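PDB 4Q6V: penicillin-binding protein activator LpoB from Salmonella enterica subsp. enterica serovar Typhimurium, which probably regulates peptidoglycan synthesis as an activator essential to penicillin-binding protein 1B, with which it interacts, this chain being its C-terminal domain. Local coordinates for residues G5-L10 against E46-A51; S12-A17 against I125-K130; L73-Q78 against R84-G89. One frame throughout, in Å; residues are numbered along the deposited sequence.

Contact 1: G5-L10 against E46-A51; sequences GAMQPL and ETLRNA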
loop_
_atom_site.group_PDB
_atom_site.type_symbol
_atom_site.label_atom_id
_atom_site.label_comp_id
_atom_site.label_asym_id
_atom_site.label_seq_id
_atom_site.Cartn_x
_atom_site.Cartn_y
_atom_site.Cartn_z
ATOM N N GLY A 5 -11.176 -9.440 -5.707
ATOM C CA GLY A 5 -11.722 -10.438 -4.827
ATOM C C GLY A 5 -10.938 -10.576 -3.567
ATOM O O GLY A 5 -11.518 -10.746 -2.478
ATOM N N ALA A 6 -9.613 -10.475 -3.702
ATOM C CA ALA A 6 -8.720 -10.440 -2.559
ATOM C C ALA A 6 -8.684 -9.085 -1.830
ATOM O O ALA A 6 -8.726 -9.038 -0.577
ATOM C CB ALA A 6 -7.340 -10.845 -3.003
HETATM N N MSE A 7 -8.656 -8.009 -2.615
HETATM C CA MSE A 7 -8.371 -6.678 -2.066
HETATM C C MSE A 7 -9.598 -6.035 -1.436
HETATM O O MSE A 7 -9.501 -5.371 -0.414
HETATM C CB MSE A 7 -7.805 -5.805 -3.148
HETATM C CG MSE A 7 -6.283 -5.887 -3.213
HETATM SE SE MSE A 7 -5.591 -5.207 -4.924
HETATM C CE MSE A 7 -3.703 -5.454 -4.497
ATOM N N GLN A 8 -10.789 -6.257 -2.013
ATOM C CA GLN A 8 -12.019 -5.586 -1.578
ATOM C C GLN A 8 -12.387 -5.908 -0.141
ATOM O O GLN A 8 -12.706 -5.013 0.648
ATOM C CB GLN A 8 -13.213 -5.923 -2.494
ATOM C CG GLN A 8 -13.092 -5.481 -3.938
ATOM C CD GLN A 8 -13.007 -3.984 -4.098
ATOM O OE1 GLN A 8 -13.526 -3.225 -3.277
ATOM N NE2 GLN A 8 -12.328 -3.543 -5.167
ATOM N N PRO A 9 -12.367 -7.187 0.228
ATOM C CA PRO A 9 -12.691 -7.517 1.596
ATOM C C PRO A 9 -11.679 -6.964 2.604
ATOM O O PRO A 9 -12.063 -6.668 3.722
ATOM C CB PRO A 9 -12.680 -9.048 1.612
ATOM C CG PRO A 9 -12.185 -9.511 0.299
ATOM C CD PRO A 9 -12.389 -8.376 -0.646
ATOM N N LEU A 10 -10.403 -6.875 2.203
ATOM C CA LEU A 10 -9.331 -6.433 3.114
ATOM C C LEU A 10 -9.449 -4.918 3.282
ATOM O O LEU A 10 -9.341 -4.387 4.383
ATOM C CB LEU A 10 -7.982 -6.797 2.547
ATOM C CG LEU A 10 -7.563 -8.268 2.549
ATOM C CD1 LEU A 10 -6.217 -8.492 1.892
ATOM C CD2 LEU A 10 -7.512 -8.754 3.982
ATOM N N GLU A 46 -2.393 -0.561 -9.007
ATOM C CA GLU A 46 -3.530 0.200 -9.567
ATOM C C GLU A 46 -4.865 -0.276 -9.045
ATOM O O GLU A 46 -5.719 0.513 -8.631
ATOM C CB GLU A 46 -3.546 0.204 -11.089
ATOM C CG GLU A 46 -2.612 1.243 -11.706
ATOM C CD GLU A 46 -3.062 2.687 -11.458
ATOM O OE1 GLU A 46 -4.276 2.964 -11.593
ATOM O OE2 GLU A 46 -2.241 3.581 -11.116
ATOM N N THR A 47 -5.045 -1.592 -9.022
ATOM C CA THR A 47 -6.265 -2.154 -8.453
ATOM C C THR A 47 -6.474 -1.674 -7.015
ATOM O O THR A 47 -7.570 -1.332 -6.604
ATOM C CB THR A 47 -6.242 -3.703 -8.533
ATOM O OG1 THR A 47 -6.242 -4.094 -9.910
ATOM C CG2 THR A 47 -7.444 -4.338 -7.861
ATOM N N LEU A 48 -5.397 -1.714 -6.242
ATOM C CA LEU A 48 -5.419 -1.412 -4.849
ATOM C C LEU A 48 -5.799 0.058 -4.669
ATOM O O LEU A 48 -6.638 0.393 -3.819
ATOM C CB LEU A 48 -4.022 -1.669 -4.208
ATOM C CG LEU A 48 -3.997 -1.484 -2.673
ATOM C CD1 LEU A 48 -5.105 -2.218 -1.980
ATOM C CD2 LEU A 48 -2.627 -1.863 -2.115
ATOM N N ARG A 49 -5.151 0.922 -5.431
ATOM C CA ARG A 49 -5.349 2.375 -5.344
ATOM C C ARG A 49 -6.825 2.670 -5.646
ATOM O O ARG A 49 -7.472 3.526 -5.005
ATOM C CB ARG A 49 -4.405 3.100 -6.278
ATOM C CG ARG A 49 -2.947 3.164 -5.831
ATOM C CD ARG A 49 -2.072 3.789 -6.910
ATOM N NE ARG A 49 -2.541 5.120 -7.230
ATOM C CZ ARG A 49 -2.097 6.268 -6.715
ATOM N NH1 ARG A 49 -1.099 6.285 -5.862
ATOM N NH2 ARG A 49 -2.642 7.425 -7.075
ATOM N N ASN A 50 -7.387 1.910 -6.592
ATOM C CA ASN A 50 -8.808 2.079 -6.931
ATOM C C ASN A 50 -9.740 1.690 -5.821
ATOM O O ASN A 50 -10.606 2.470 -5.436
ATOM C CB ASN A 50 -9.116 1.358 -8.234
ATOM C CG ASN A 50 -8.496 2.052 -9.432
ATOM O OD1 ASN A 50 -7.887 1.421 -10.293
ATOM N ND2 ASN A 50 -8.642 3.363 -9.497
ATOM N N ALA A 51 -9.513 0.504 -5.265
ATOM C CA ALA A 51 -10.273 0.042 -4.115
ATOM C C ALA A 51 -10.231 1.054 -2.953
ATOM O O ALA A 51 -11.228 1.238 -2.251
ATOM C CB ALA A 51 -9.800 -1.317 -3.617
#
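The flat group here is the Q8 amide, and the methyl of A51 comes up to it obliquely, neither squarely over a face nor in its plane. The nitrogen side is nearer: Q8 NE2 lies 3.7 Å from A51 CB, while Q8 OE1 is 4.2 Å from that same CB. A bend at the second torsion (chi2 -63°) swings the amide toward the other helix, and N4 holds it there by accepting a hydrogen bond from NE2 at OD1. The preceding residue, M7, a selenomethionine, sends a chain extended beyond CG across the gap between the helices. Its selenium rests on a methyl group, M7 SE lying 3.6 Å from T47 CG2. The terminal carbon then runs on over L48, where M7 CE meets L48 CB at 3.8 Å, and the two side chains cross at about a right angle. T47 turns its methyl to M7 while its hydroxyl OG1 bonds to E43 O one turn earlier in the same helix. Below, M7 and L48 both reach the sheet: M7 touches V31 and L113, L48 touches V28 and M115. They thus fill the wedge between helices 3-15 and 41-54 and strands 25-35 and 112-119. The axes of the two short segments approach to 9.8 Å and run in similar directions, 32° apart. No hydrogen bond joins the segments. Cohesion across the pair therefore rests on dispersion and shape, with Q8 NE2 and T47 OG1 each bonded to a residue of its own helix.

Contact 2: S12-A17 against I125-K130; sequences SKMLQA and IIWSGK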
loop_
_atom_site.group_PDB
_atom_site.type_symbol
_atom_site.label_atom_id
_atom_site.label_comp_id
_atom_site.label_asym_id
_atom_site.label_seq_id
_atom_site.Cartn_x
_atom_site.Cartn_y
_atom_site.Cartn_z
ATOM N N SER A 12 -12.185 -3.230 3.005
ATOM C CA SER A 12 -13.409 -3.071 3.766
ATOM C C SER A 12 -13.166 -3.286 5.240
ATOM O O SER A 12 -13.659 -2.484 6.013
ATOM C CB SER A 12 -14.462 -4.071 3.240
ATOM O OG SER A 12 -15.643 -3.942 3.979
ATOM N N LYS A 13 -12.380 -4.298 5.603
ATOM C CA LYS A 13 -12.018 -4.569 6.969
ATOM C C LYS A 13 -11.048 -3.528 7.545
ATOM O O LYS A 13 -11.039 -3.255 8.753
ATOM C CB LYS A 13 -11.329 -5.904 7.095
ATOM C CG LYS A 13 -12.192 -7.101 6.737
ATOM C CD LYS A 13 -11.405 -8.404 6.532
ATOM C CE LYS A 13 -10.394 -8.619 7.652
ATOM N NZ LYS A 13 -9.523 -9.810 7.431
HETATM N N MSE A 14 -10.218 -2.949 6.676
HETATM C CA MSE A 14 -9.281 -1.905 7.136
HETATM C C MSE A 14 -10.050 -0.642 7.457
HETATM O O MSE A 14 -9.719 0.069 8.385
HETATM C CB MSE A 14 -8.264 -1.608 6.053
HETATM C CG MSE A 14 -7.204 -0.605 6.504
HETATM SE SE MSE A 14 -6.241 -0.048 4.894
HETATM C CE MSE A 14 -7.468 1.341 4.293
ATOM N N LEU A 15 -11.123 -0.385 6.711
ATOM C CA LEU A 15 -11.938 0.800 6.886
ATOM C C LEU A 15 -12.821 0.728 8.119
ATOM O O LEU A 15 -13.281 1.766 8.593
ATOM C CB LEU A 15 -12.796 1.039 5.662
ATOM C CG LEU A 15 -12.042 1.568 4.442
ATOM C CD1 LEU A 15 -12.973 1.680 3.237
ATOM C CD2 LEU A 15 -11.452 2.923 4.754
ATOM N N GLN A 16 -13.010 -0.471 8.654
ATOM C CA GLN A 16 -13.832 -0.691 9.859
ATOM C C GLN A 16 -13.011 -0.651 11.132
ATOM O O GLN A 16 -13.555 -0.611 12.249
ATOM C CB GLN A 16 -14.552 -2.026 9.738
ATOM C CG GLN A 16 -15.469 -2.177 8.525
ATOM C CD GLN A 16 -16.044 -3.605 8.383
ATOM O OE1 GLN A 16 -16.018 -4.405 9.331
ATOM N NE2 GLN A 16 -16.556 -3.949 7.199
ATOM N N ALA A 17 -11.687 -0.670 10.986
ATOM C CA ALA A 17 -10.799 -0.712 12.137
ATOM C C ALA A 17 -10.676 0.653 12.781
ATOM O O ALA A 17 -10.576 1.668 12.080
ATOM C CB ALA A 17 -9.435 -1.215 11.718
ATOM N N ILE A 125 1.992 0.107 13.616
ATOM C CA ILE A 125 1.058 -0.638 12.777
ATOM C C ILE A 125 -0.277 -0.763 13.461
ATOM O O ILE A 125 -0.379 -1.454 14.481
ATOM C CB ILE A 125 1.596 -2.016 12.357
ATOM C CG1 ILE A 125 2.940 -1.896 11.618
ATOM C CG2 ILE A 125 0.548 -2.741 11.486
ATOM C CD1 ILE A 125 2.825 -1.289 10.221
ATOM N N ILE A 126 -1.307 -0.107 12.917
ATOM C CA ILE A 126 -2.592 -0.034 13.592
ATOM C C ILE A 126 -3.554 -1.058 13.026
ATOM O O ILE A 126 -4.565 -1.333 13.675
ATOM C CB ILE A 126 -3.217 1.402 13.567
ATOM C CG1 ILE A 126 -3.476 1.866 12.127
ATOM C CG2 ILE A 126 -2.332 2.338 14.397
ATOM C CD1 ILE A 126 -4.034 3.250 11.941
ATOM N N TRP A 127 -3.245 -1.603 11.841
ATOM C CA TRP A 127 -4.114 -2.620 11.219
ATOM C C TRP A 127 -3.318 -3.576 10.342
ATOM O O TRP A 127 -2.400 -3.150 9.621
ATOM C CB TRP A 127 -5.224 -1.953 10.364
ATOM C CG TRP A 127 -6.046 -2.979 9.644
ATOM C CD1 TRP A 127 -7.080 -3.706 10.191
ATOM C CD2 TRP A 127 -5.902 -3.454 8.302
ATOM N NE1 TRP A 127 -7.596 -4.589 9.276
ATOM C CE2 TRP A 127 -6.888 -4.464 8.107
ATOM C CE3 TRP A 127 -5.086 -3.097 7.227
ATOM C CZ2 TRP A 127 -7.047 -5.123 6.900
ATOM C CZ3 TRP A 127 -5.210 -3.760 6.050
ATOM C CH2 TRP A 127 -6.191 -4.776 5.888
ATOM N N SER A 128 -3.754 -4.839 10.330
ATOM C CA SER A 128 -3.137 -5.840 9.484
ATOM C C SER A 128 -4.152 -6.843 8.953
ATOM O O SER A 128 -5.085 -7.161 9.664
ATOM C CB SER A 128 -2.047 -6.555 10.281
ATOM O OG SER A 128 -1.399 -7.529 9.521
ATOM N N GLY A 129 -3.937 -7.317 7.728
ATOM C CA GLY A 129 -4.831 -8.301 7.102
ATOM C C GLY A 129 -4.186 -9.172 6.040
ATOM O O GLY A 129 -3.291 -8.725 5.327
ATOM N N LYS A 130 -4.667 -10.423 5.919
ATOM C CA LYS A 130 -4.194 -11.356 4.889
ATOM C C LYS A 130 -5.344 -12.016 4.161
ATOM O O LYS A 130 -6.405 -12.190 4.731
ATOM C CB LYS A 130 -3.229 -12.376 5.448
ATOM C CG LYS A 130 -3.625 -12.951 6.784
ATOM C CD LYS A 130 -2.478 -13.719 7.420
ATOM C CE LYS A 130 -2.948 -14.527 8.631
ATOM N NZ LYS A 130 -1.917 -15.465 9.203
HETATM O O HOH W 1 -6.728 -11.087 8.051
#
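What stands out is how squarely M14, a selenomethionine, sits on W127: its CB, rather than its selenium, is centred over the six-membered ring of the indole. M14 CB lies 3.5 Å from the centroid of that W127 ring and just 2° off the normal, a CH-pi contact straight onto the face. With CG anti to the backbone nitrogen (chi1 -176°), the chain then runs across the ring, and M14 CG comes within 3.3 Å of W127 CE3, a tight approach. M14 SE is 4.6 Å from the same W127 centroid and 39° off the normal, an oblique Met-aromatic contact. F58 also touches this side chain. The opposite face of the indole is covered by its own strand, where G129 brings bare backbone, its N 3.8 Å above the W127 ring plane and toward the rim. At the pyrrole end, A17 CB meets W127 CD1 at 3.8 Å from an oblique direction. K13 O is nearby too, but at 3.7 Å from W127 NE1 it makes no hydrogen bond. Polar linkage between the segments comes instead through a water, which accepts from K130 N at 3.0 Å and, weakly, from K13 NZ. W127 is tied into the sheet by backbone bonds to L117 and touches M115, both on strand 112-119. The result is the layered packing of an alpha/beta fold: the end of helix 3-15 and the turn after it lie against 125-132, an outermost strand of the mixed sheet, with the selenomethionine laid over the tryptophan face between them.

Contact 3: L73-Q78 against R84-G89; sequences LGLSPQ and RSKAIG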
loop_
_atom_site.group_PDB
_atom_site.type_symbol
_atom_site.label_atom_id
_atom_site.label_comp_id
_atom_site.label_asym_id
_atom_site.label_seq_id
_atom_site.Cartn_x
_atom_site.Cartn_y
_atom_site.Cartn_z
ATOM N N LEU A 73 14.674 13.918 -1.112
ATOM C CA LEU A 73 15.302 13.207 -0.020
ATOM C C LEU A 73 16.597 12.485 -0.432
ATOM O O LEU A 73 17.227 11.837 0.410
ATOM C CB LEU A 73 14.306 12.210 0.595
ATOM C CG LEU A 73 13.483 12.801 1.750
ATOM C CD1 LEU A 73 12.607 13.966 1.311
ATOM C CD2 LEU A 73 12.640 11.699 2.371
ATOM N N GLY A 74 16.992 12.588 -1.694
ATOM C CA GLY A 74 18.237 12.041 -2.234
ATOM C C GLY A 74 18.173 10.543 -2.487
ATOM O O GLY A 74 19.195 9.852 -2.552
ATOM N N LEU A 75 16.962 10.004 -2.560
ATOM C CA LEU A 75 16.758 8.576 -2.808
ATOM C C LEU A 75 16.883 8.358 -4.319
ATOM O O LEU A 75 16.684 9.250 -5.110
ATOM C CB LEU A 75 15.422 8.066 -2.278
ATOM C CG LEU A 75 15.201 8.232 -0.776
ATOM C CD1 LEU A 75 13.848 7.679 -0.377
ATOM C CD2 LEU A 75 16.347 7.555 -0.026
ATOM N N SER A 76 17.257 7.153 -4.714
ATOM C CA SER A 76 17.261 6.759 -6.109
ATOM C C SER A 76 15.828 6.876 -6.653
ATOM O O SER A 76 14.854 6.629 -5.960
ATOM C CB SER A 76 17.775 5.339 -6.232
ATOM O OG SER A 76 17.416 4.801 -7.459
ATOM N N PRO A 77 15.699 7.338 -7.877
ATOM C CA PRO A 77 14.410 7.573 -8.531
ATOM C C PRO A 77 13.496 6.341 -8.564
ATOM O O PRO A 77 12.296 6.504 -8.580
ATOM C CB PRO A 77 14.854 7.861 -9.990
ATOM C CG PRO A 77 16.170 8.477 -9.857
ATOM C CD PRO A 77 16.833 7.745 -8.755
ATOM N N GLN A 78 14.063 5.134 -8.619
ATOM C CA GLN A 78 13.287 3.899 -8.681
ATOM C C GLN A 78 13.079 3.279 -7.310
ATOM O O GLN A 78 12.420 2.258 -7.181
ATOM C CB GLN A 78 13.958 2.874 -9.601
ATOM C CG GLN A 78 12.903 2.039 -10.341
ATOM C CD GLN A 78 12.094 2.873 -11.318
ATOM O OE1 GLN A 78 12.646 3.775 -11.971
ATOM N NE2 GLN A 78 10.801 2.580 -11.425
ATOM N N ARG A 84 10.838 0.977 6.408
ATOM C CA ARG A 84 9.895 1.825 7.106
ATOM C C ARG A 84 10.426 3.268 7.222
ATOM O O ARG A 84 9.671 4.248 7.170
ATOM C CB ARG A 84 9.560 1.206 8.469
ATOM C CG ARG A 84 8.834 -0.120 8.415
ATOM C CD ARG A 84 8.342 -0.554 9.796
ATOM N NE ARG A 84 7.660 -1.844 9.704
ATOM C CZ ARG A 84 7.249 -2.567 10.756
ATOM N NH1 ARG A 84 7.436 -2.135 12.008
ATOM N NH2 ARG A 84 6.628 -3.725 10.552
ATOM N N SER A 85 11.731 3.432 7.394
ATOM C CA SER A 85 12.276 4.768 7.611
ATOM C C SER A 85 12.223 5.587 6.334
ATOM O O SER A 85 12.042 6.790 6.387
ATOM C CB SER A 85 13.722 4.673 8.138
ATOM O OG SER A 85 14.600 4.076 7.191
ATOM N N LYS A 86 12.378 4.939 5.187
ATOM C CA LYS A 86 12.211 5.631 3.901
ATOM C C LYS A 86 10.742 5.989 3.659
ATOM O O LYS A 86 10.429 7.049 3.168
ATOM C CB LYS A 86 12.711 4.771 2.750
ATOM C CG LYS A 86 14.228 4.706 2.632
ATOM C CD LYS A 86 14.627 3.815 1.466
ATOM C CE LYS A 86 16.115 3.476 1.502
ATOM N NZ LYS A 86 16.496 2.725 0.276
ATOM N N ALA A 87 9.832 5.107 4.041
ATOM C CA ALA A 87 8.405 5.326 3.829
ATOM C C ALA A 87 7.895 6.467 4.695
ATOM O O ALA A 87 7.141 7.321 4.243
ATOM C CB ALA A 87 7.629 4.047 4.065
ATOM N N ILE A 88 8.347 6.534 5.927
ATOM C CA ILE A 88 7.956 7.601 6.833
ATOM C C ILE A 88 8.610 8.934 6.440
ATOM O O ILE A 88 7.983 10.010 6.553
ATOM C CB ILE A 88 8.325 7.279 8.291
ATOM C CG1 ILE A 88 7.537 6.071 8.744
ATOM C CG2 ILE A 88 7.956 8.419 9.218
ATOM C CD1 ILE A 88 8.026 5.462 10.030
ATOM N N GLY A 89 9.886 8.859 6.051
ATOM C CA GLY A 89 10.588 10.030 5.520
ATOM C C GLY A 89 9.805 10.640 4.374
ATOM O O GLY A 89 9.626 11.852 4.335
#
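G89, on which L73 rests, is held in its helix by the bond from G89 N to S85 O, 3.0 Å; that of I88 N to R84 O in the same turn is shorter, 2.9 Å. Together they shape the helical turn that meets L73 and L75, at G89 and K86 respectively. L73 uses one branch: its CD2 lies on the peptide that follows the G89 alpha carbon, 3.6 Å from the G89 O atom and equally close to the carbonyl carbon. G89 has no side chain, so the leucine methyl meets main chain directly. L75, two residues on, turns its CD1 toward the aliphatic stem of K86, 4.2 Å from that lysine's CG, a loose contact. Between the two leucines, G74 takes a positive phi of 78° and closes the preceding helix, 63-72, with a Schellman motif, two bonds running back into its last turn. Either side of this glycine, L73 and L75 both face helix 84-94, where each also touches I90, and L73 reaches N93 as well. K86 carries its chain extended past the leucine to end in a salt bridge from NZ to D79 OD1, so its apolar stem and its charged tip are used by different parts of the same connection between helices. The loop is also tied back toward the helix it left, P77 O accepting a hydrogen bond from K70 NZ. On the other side of helix 84-94, A87 points away from the loop and touches Y101 of strand 98-106.

How the contacts relate
Contacts 1 and 2 share helix 3-15 and follow one another along it: the first joins it to helix 41-54 and is buried, the second joins it to an outermost strand and is partly buried. They meet at L10, where L10 O packs 3.5 Å from W127 CZ2. Contact 3 is a surface contact on the opposite side of the chain's centre, about 25 Å from contact 1 between centres, and links a loop to the helix that follows. None has a direct hydrogen bond between its segments. Contact 1 relies on aliphatic groups, selenium and one amide, contact 2 adds an aromatic face and a water, and contact 3 mixes leucines with lysine stem and bare backbone.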